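PDB 2P90: proteasome protein from Corynebacterium glutamicum ATCC 13032, which is of unknown function but belongs to the PAC2 family and may have a link with proteasome assembly. Local coordinates for residues Glu43-His48 against Ala212-Leu217; Cys137-Pro142 against Thr154-Ser159. All coordinates share one frame; numbering follows the deposited sequence.

Contact 1 of 2, residues Glu43-His48 against Ala212-Leu217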
ATOM      1  N   GLU B  43     -10.045  -3.805  18.116  1.00 42.45           N
ATOM      2  CA  GLU B  43     -10.931  -4.721  17.441  1.00 42.69           C
ATOM      3  C   GLU B  43     -11.645  -5.613  18.479  1.00 42.38           C
ATOM      4  O   GLU B  43     -12.823  -5.950  18.300  1.00 41.78           O
ATOM      5  CB  GLU B  43     -10.166  -5.521  16.385  1.00 42.86           C
ATOM      6  CG  GLU B  43      -8.830  -6.172  16.911  1.00 47.34           C
ATOM      7  CD  GLU B  43      -7.472  -5.314  16.781  1.00 52.28           C
ATOM      8  OE1 GLU B  43      -7.400  -4.093  17.308  1.00 46.72           O
ATOM      9  OE2 GLU B  43      -6.480  -5.954  16.200  1.00 41.48           O
ATOM     10  N   SER B  44     -10.959  -5.978  19.567  1.00 41.87           N
ATOM     11  CA  SER B  44     -11.607  -6.790  20.611  1.00 42.65           C
ATOM     12  C   SER B  44     -12.733  -6.064  21.340  1.00 41.74           C
ATOM     13  O   SER B  44     -13.740  -6.662  21.665  1.00 41.47           O
ATOM     14  CB  SER B  44     -10.607  -7.345  21.612  1.00 41.93           C
ATOM     15  OG  SER B  44      -9.810  -8.294  20.944  1.00 46.05           O
ATOM     16  N   SER B  45     -12.547  -4.780  21.581  1.00 42.25           N
ATOM     17  CA  SER B  45     -13.559  -3.972  22.211  1.00 43.27           C
ATOM     18  C   SER B  45     -14.844  -3.975  21.402  1.00 44.21           C
ATOM     19  O   SER B  45     -15.918  -4.256  21.935  1.00 45.54           O
ATOM     20  CB  SER B  45     -13.055  -2.549  22.364  1.00 43.03           C
ATOM     21  OG  SER B  45     -11.946  -2.529  23.237  1.00 45.48           O
ATOM     22  N   SER B  46     -14.738  -3.673  20.110  1.00 44.67           N
ATOM     23  CA  SER B  46     -15.927  -3.584  19.276  1.00 44.77           C
ATOM     24  C   SER B  46     -16.538  -4.963  19.046  1.00 44.38           C
ATOM     25  O   SER B  46     -17.755  -5.134  19.114  1.00 43.70           O
ATOM     26  CB  SER B  46     -15.666  -2.820  17.954  1.00 43.96           C
ATOM     27  OG  SER B  46     -14.801  -3.525  17.100  1.00 45.34           O
ATOM     28  N   SER B  47     -15.705  -5.956  18.811  1.00 44.47           N
ATOM     29  CA  SER B  47     -16.262  -7.268  18.590  1.00 45.70           C
ATOM     30  C   SER B  47     -16.865  -7.880  19.878  1.00 45.90           C
ATOM     31  O   SER B  47     -17.846  -8.596  19.814  1.00 46.35           O
ATOM     32  CB  SER B  47     -15.276  -8.196  17.857  1.00 45.54           C
ATOM     33  OG  SER B  47     -14.424  -8.814  18.776  1.00 49.27           O
ATOM     34  N   HIS B  48     -16.340  -7.524  21.040  1.00 46.26           N
ATOM     35  CA  HIS B  48     -16.944  -7.949  22.295  1.00 47.36           C
ATOM     36  C   HIS B  48     -18.374  -7.386  22.507  1.00 47.61           C
ATOM     37  O   HIS B  48     -19.300  -8.130  22.893  1.00 46.80           O
ATOM     38  CB  HIS B  48     -16.037  -7.604  23.482  1.00 47.36           C
ATOM     39  CG  HIS B  48     -16.588  -8.042  24.797  1.00 50.45           C
ATOM     40  ND1 HIS B  48     -17.194  -7.168  25.680  1.00 54.43           N
ATOM     41  CD2 HIS B  48     -16.675  -9.272  25.366  1.00 52.53           C
ATOM     42  CE1 HIS B  48     -17.600  -7.837  26.750  1.00 52.54           C
ATOM     43  NE2 HIS B  48     -17.301  -9.116  26.580  1.00 51.59           N
ATOM     44  N   ALA B 212      -6.708  -7.520  29.159  1.00 43.33           N
ATOM     45  CA  ALA B 212      -6.772  -6.485  30.216  1.00 42.95           C
ATOM     46  C   ALA B 212      -6.929  -5.065  29.594  1.00 42.91           C
ATOM     47  O   ALA B 212      -7.571  -4.168  30.168  1.00 43.20           O
ATOM     48  CB  ALA B 212      -5.546  -6.568  31.146  1.00 41.80           C
ATOM     49  N   ALA B 213      -6.373  -4.883  28.395  1.00 43.03           N
ATOM     50  CA  ALA B 213      -6.436  -3.596  27.693  1.00 42.16           C
ATOM     51  C   ALA B 213      -7.817  -3.365  27.062  1.00 41.95           C
ATOM     52  O   ALA B 213      -8.358  -2.275  27.140  1.00 42.61           O
ATOM     53  CB  ALA B 213      -5.346  -3.518  26.686  1.00 41.33           C
ATOM     54  N   THR B 214      -8.391  -4.395  26.460  1.00 42.30           N
ATOM     55  CA  THR B 214      -9.762  -4.340  25.963  1.00 43.42           C
ATOM     56  C   THR B 214     -10.676  -3.916  27.107  1.00 44.73           C
ATOM     57  O   THR B 214     -11.370  -2.902  26.999  1.00 44.49           O
ATOM     58  CB  THR B 214     -10.193  -5.703  25.413  1.00 43.55           C
ATOM     59  OG1 THR B 214      -9.194  -6.168  24.497  1.00 43.98           O
ATOM     60  CG2 THR B 214     -11.588  -5.651  24.725  1.00 41.71           C
ATOM     61  N   LEU B 215     -10.610  -4.671  28.212  1.00 46.34           N
ATOM     62  CA  LEU B 215     -11.331  -4.376  29.464  1.00 47.23           C
ATOM     63  C   LEU B 215     -11.184  -2.929  29.907  1.00 47.38           C
ATOM     64  O   LEU B 215     -12.172  -2.232  30.144  1.00 47.08           O
ATOM     65  CB  LEU B 215     -10.847  -5.321  30.584  1.00 47.34           C
ATOM     66  CG  LEU B 215     -11.619  -5.388  31.912  1.00 47.80           C
ATOM     67  CD1 LEU B 215     -13.126  -5.737  31.757  1.00 50.52           C
ATOM     68  CD2 LEU B 215     -10.974  -6.402  32.838  1.00 48.38           C
ATOM     69  N   LYS B 216      -9.940  -2.477  29.989  1.00 47.79           N
ATOM     70  CA  LYS B 216      -9.667  -1.098  30.337  1.00 47.75           C
ATOM     71  C   LYS B 216     -10.345  -0.107  29.382  1.00 47.63           C
ATOM     72  O   LYS B 216     -10.991   0.835  29.849  1.00 48.02           O
ATOM     73  CB  LYS B 216      -8.153  -0.851  30.437  1.00 47.81           C
ATOM     74  CG  LYS B 216      -7.787   0.442  31.169  1.00 50.31           C
ATOM     75  CD  LYS B 216      -8.465   0.512  32.548  1.00 54.15           C
ATOM     76  CE  LYS B 216      -8.841   1.952  32.918  1.00 58.44           C
ATOM     77  NZ  LYS B 216      -7.721   2.687  33.572  1.00 61.56           N
ATOM     78  N   LEU B 217     -10.200  -0.300  28.060  1.00 47.01           N
ATOM     79  CA  LEU B 217     -10.876   0.595  27.101  1.00 46.50           C
ATOM     80  C   LEU B 217     -12.393   0.587  27.323  1.00 45.98           C
ATOM     81  O   LEU B 217     -13.016   1.632  27.339  1.00 45.32           O
ATOM     82  CB  LEU B 217     -10.563   0.254  25.633  1.00 45.56           C
ATOM     83  CG  LEU B 217      -9.223   0.627  25.011  1.00 44.26           C
ATOM     84  CD1 LEU B 217      -9.108  -0.050  23.640  1.00 44.66           C
ATOM     85  CD2 LEU B 217      -9.006   2.148  24.896  1.00 42.86           C
TER
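T214 reaches from helix 211-225 into the turn of helix 41-52 formed by S44 and S45, and its two branches divide the work. The methyl CG2, anti to the backbone N of T214, runs out to helix 41-52, with T214 CG2 3.4 Å from S45 N and 3.5 Å from S45 OG. Its hydroxyl lies beside S44 instead, with T214 OG1 3.4 Å from S44 CB. One turn further on, L217 extends the packing by laying CD1 alongside the serine oxygen, at 3.8 Å from S45 OG. Both serine hydroxyls fold back onto their own helix, S44 OG bonding to the carbonyl oxygen of H40 and S45 OG to that of A41. S45 OG thus meets apolar carbons as an atom already paired, while S44 offers its CB to the threonine hydroxyl. This S45–T214–L217 part is buried and tight. S44 is partly exposed but still touches through CB; the loose side is at H48, whose side chain stays 5.0 Å from the nearest atom of 212-217 and packs instead on L218, further along the same helix, and on L234 of helix 232-250. The small residues let the axes of the two short segments approach to 9.0 Å while crossing at -65°. L217 and S46 lie on V199 and A31 of the central sheet, a packing of neighbouring helices over one sheet face that is characteristic of an alpha/beta fold.

Contact 2 of 2, residues Cys137-Pro142 against Thr154-Ser159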
ATOM      1  N   CYS B 137     -12.690   8.083  20.250  1.00 41.55           N
ATOM      2  CA  CYS B 137     -11.850   7.222  19.435  1.00 41.85           C
ATOM      3  C   CYS B 137     -10.900   6.368  20.258  1.00 41.04           C
ATOM      4  O   CYS B 137     -10.299   6.844  21.205  1.00 40.87           O
ATOM      5  CB  CYS B 137     -11.045   8.074  18.473  1.00 42.22           C
ATOM      6  SG  CYS B 137     -12.069   9.044  17.336  1.00 46.65           S
ATOM      7  N   LEU B 138     -10.764   5.101  19.886  1.00 40.44           N
ATOM      8  CA  LEU B 138      -9.975   4.161  20.663  1.00 40.13           C
ATOM      9  C   LEU B 138      -8.654   3.819  19.991  1.00 40.22           C
ATOM     10  O   LEU B 138      -8.614   3.644  18.775  1.00 40.26           O
ATOM     11  CB  LEU B 138     -10.775   2.890  20.893  1.00 40.02           C
ATOM     12  CG  LEU B 138     -12.187   3.055  21.457  1.00 39.33           C
ATOM     13  CD1 LEU B 138     -12.777   1.660  21.725  1.00 37.76           C
ATOM     14  CD2 LEU B 138     -12.240   3.965  22.724  1.00 36.72           C
ATOM     15  N   TYR B 139      -7.590   3.733  20.800  1.00 40.46           N
ATOM     16  CA  TYR B 139      -6.221   3.474  20.347  1.00 40.03           C
ATOM     17  C   TYR B 139      -5.610   2.508  21.350  1.00 40.29           C
ATOM     18  O   TYR B 139      -5.933   2.587  22.523  1.00 41.76           O
ATOM     19  CB  TYR B 139      -5.404   4.760  20.363  1.00 39.60           C
ATOM     20  CG  TYR B 139      -6.025   5.887  19.568  1.00 41.64           C
ATOM     21  CD1 TYR B 139      -5.687   6.062  18.226  1.00 40.83           C
ATOM     22  CD2 TYR B 139      -6.954   6.778  20.152  1.00 40.95           C
ATOM     23  CE1 TYR B 139      -6.250   7.054  17.481  1.00 43.02           C
ATOM     24  CE2 TYR B 139      -7.529   7.802  19.397  1.00 40.40           C
ATOM     25  CZ  TYR B 139      -7.168   7.923  18.056  1.00 41.50           C
ATOM     26  OH  TYR B 139      -7.681   8.894  17.237  1.00 40.13           O
ATOM     27  N   ALA B 140      -4.783   1.568  20.896  1.00 39.73           N
ATOM     28  CA  ALA B 140      -3.978   0.736  21.796  1.00 39.08           C
ATOM     29  C   ALA B 140      -2.518   0.859  21.368  1.00 40.26           C
ATOM     30  O   ALA B 140      -2.141   0.521  20.209  1.00 39.17           O
ATOM     31  CB  ALA B 140      -4.432  -0.696  21.773  1.00 38.04           C
ATOM     32  N   ALA B 141      -1.691   1.366  22.289  1.00 40.47           N
ATOM     33  CA  ALA B 141      -0.267   1.594  21.981  1.00 40.70           C
ATOM     34  C   ALA B 141       0.623   0.666  22.744  1.00 40.76           C
ATOM     35  O   ALA B 141       0.387   0.445  23.925  1.00 40.65           O
ATOM     36  CB  ALA B 141       0.147   3.085  22.245  1.00 39.92           C
ATOM     37  N   PRO B 142       1.687   0.157  22.086  1.00 42.20           N
ATOM     38  CA  PRO B 142       2.653  -0.639  22.835  1.00 42.87           C
ATOM     39  C   PRO B 142       3.466   0.320  23.688  1.00 43.92           C
ATOM     40  O   PRO B 142       3.951   1.336  23.168  1.00 43.84           O
ATOM     41  CB  PRO B 142       3.531  -1.275  21.749  1.00 43.08           C
ATOM     42  CG  PRO B 142       3.368  -0.390  20.520  1.00 43.54           C
ATOM     43  CD  PRO B 142       2.072   0.357  20.669  1.00 41.63           C
ATOM     44  N   THR B 154      -4.623   6.839  28.701  1.00 49.91           N
ATOM     45  CA  THR B 154      -4.448   8.290  28.634  1.00 49.67           C
ATOM     46  C   THR B 154      -5.458   8.898  27.652  1.00 48.86           C
ATOM     47  O   THR B 154      -5.968   8.202  26.784  1.00 49.06           O
ATOM     48  CB  THR B 154      -3.003   8.687  28.288  1.00 49.21           C
ATOM     49  OG1 THR B 154      -2.598   7.996  27.127  1.00 50.24           O
ATOM     50  CG2 THR B 154      -2.056   8.308  29.409  1.00 50.78           C
ATOM     51  N   ALA B 155      -5.763  10.179  27.807  1.00 48.29           N
ATOM     52  CA  ALA B 155      -6.780  10.823  26.988  1.00 48.44           C
ATOM     53  C   ALA B 155      -6.302  12.145  26.395  1.00 49.00           C
ATOM     54  O   ALA B 155      -5.419  12.824  26.980  1.00 49.12           O
ATOM     55  CB  ALA B 155      -8.103  11.002  27.760  1.00 47.95           C
ATOM     56  N   HIS B 156      -6.827  12.451  25.196  1.00 48.53           N
ATOM     57  CA  HIS B 156      -6.686  13.756  24.568  1.00 48.24           C
ATOM     58  C   HIS B 156      -8.008  14.171  23.950  1.00 48.11           C
ATOM     59  O   HIS B 156      -8.869  13.337  23.687  1.00 48.25           O
ATOM     60  CB  HIS B 156      -5.530  13.803  23.560  1.00 48.63           C
ATOM     61  CG  HIS B 156      -5.649  12.820  22.433  1.00 50.18           C
ATOM     62  ND1 HIS B 156      -6.519  12.995  21.373  1.00 51.52           N
ATOM     63  CD2 HIS B 156      -4.985  11.664  22.190  1.00 49.50           C
ATOM     64  CE1 HIS B 156      -6.400  11.971  20.543  1.00 51.79           C
ATOM     65  NE2 HIS B 156      -5.486  11.145  21.025  1.00 50.93           N
ATOM     66  N   GLY B 157      -8.173  15.463  23.721  1.00 48.19           N
ATOM     67  CA  GLY B 157      -9.438  15.985  23.239  1.00 49.48           C
ATOM     68  C   GLY B 157      -9.984  17.097  24.137  1.00 50.94           C
ATOM     69  O   GLY B 157      -9.238  17.701  24.919  1.00 50.44           O
ATOM     70  N   ASN B 158     -11.288  17.361  24.008  1.00 51.93           N
ATOM     71  CA  ASN B 158     -11.941  18.474  24.682  1.00 53.32           C
ATOM     72  C   ASN B 158     -13.096  18.010  25.589  1.00 54.46           C
ATOM     73  O   ASN B 158     -13.845  18.834  26.110  1.00 55.00           O
ATOM     74  CB  ASN B 158     -12.409  19.528  23.653  1.00 52.68           C
ATOM     75  CG  ASN B 158     -13.523  19.015  22.728  1.00 52.31           C
ATOM     76  OD1 ASN B 158     -14.184  18.002  23.019  1.00 52.17           O
ATOM     77  ND2 ASN B 158     -13.742  19.718  21.613  1.00 46.85           N
ATOM     78  N   SER B 159     -13.224  16.693  25.769  1.00 55.43           N
ATOM     79  CA  SER B 159     -14.232  16.096  26.640  1.00 56.06           C
ATOM     80  C   SER B 159     -13.582  15.003  27.517  1.00 57.05           C
ATOM     81  O   SER B 159     -14.235  14.059  27.981  1.00 56.20           O
ATOM     82  CB  SER B 159     -15.385  15.530  25.812  1.00 55.99           C
ATOM     83  OG  SER B 159     -14.929  14.606  24.813  1.00 56.93           O
TER
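Strands 137-142 and 154-157 run antiparallel to each other without being direct neighbours, since strand 194-202 lies between them and the closest CA atoms, those of Y139 and T154, are 9.7 Å apart. Y139 and H156 bridge this gap above the intervening strand. The tyrosine ring leads with its CE2 corner and the imidazole with its outer nitrogen, Y139 CE2 lying 4.2 Å from H156 NE2. Their planes are inclined at 46° and their centroids 5.9 Å apart, an oblique meeting of two aromatic side chains at single atoms. In H156, chi1 of 59° sets CG beside both the backbone N and the carbonyl carbon, and the ring swings over toward Y139. The meeting takes place where the edge of the mixed sheet is covered by helix 179-189: both rings touch L181 of that helix, and the end of the tyrosine is fixed to it because Y139 OH is hydrogen-bonded with E184 OE2 and S180 OG. Those two bonds grip a buried hydroxyl and would restrain the ring in which CE2 sits. Strand 153-157 is outermost within its own chain, but the second subunit meets it: N81 of that subunit bonds to A155 O, G157 makes backbone hydrogen bonds to it, and V83 of the same subunit packs on H156. The positive phi of G157, 125°, belongs to a conformation that strongly favours glycine, just where the strand gives way to the loop containing N158 and S159.

How the contacts relate
Both contacts are buried, yet they use different faces of the mixed sheet. Contact 1 joins two helices packed on one side, whereas contact 2 joins two strands of the sheet through side chains on the side of helix 179-189. They meet through strand 134-143: L217 CD2 lies 3.9 Å from Y139 O, and S45 CB packs against CD1 of L138, whose side chain points to the face opposite that of its neighbour Y139. Serine, threonine and leucine give contact 1 its close fit, while contact 2 relies on a sparse pairing of larger rings. No other chain touches contact 1, whereas the outer strand of contact 2 is also met by the second subunit.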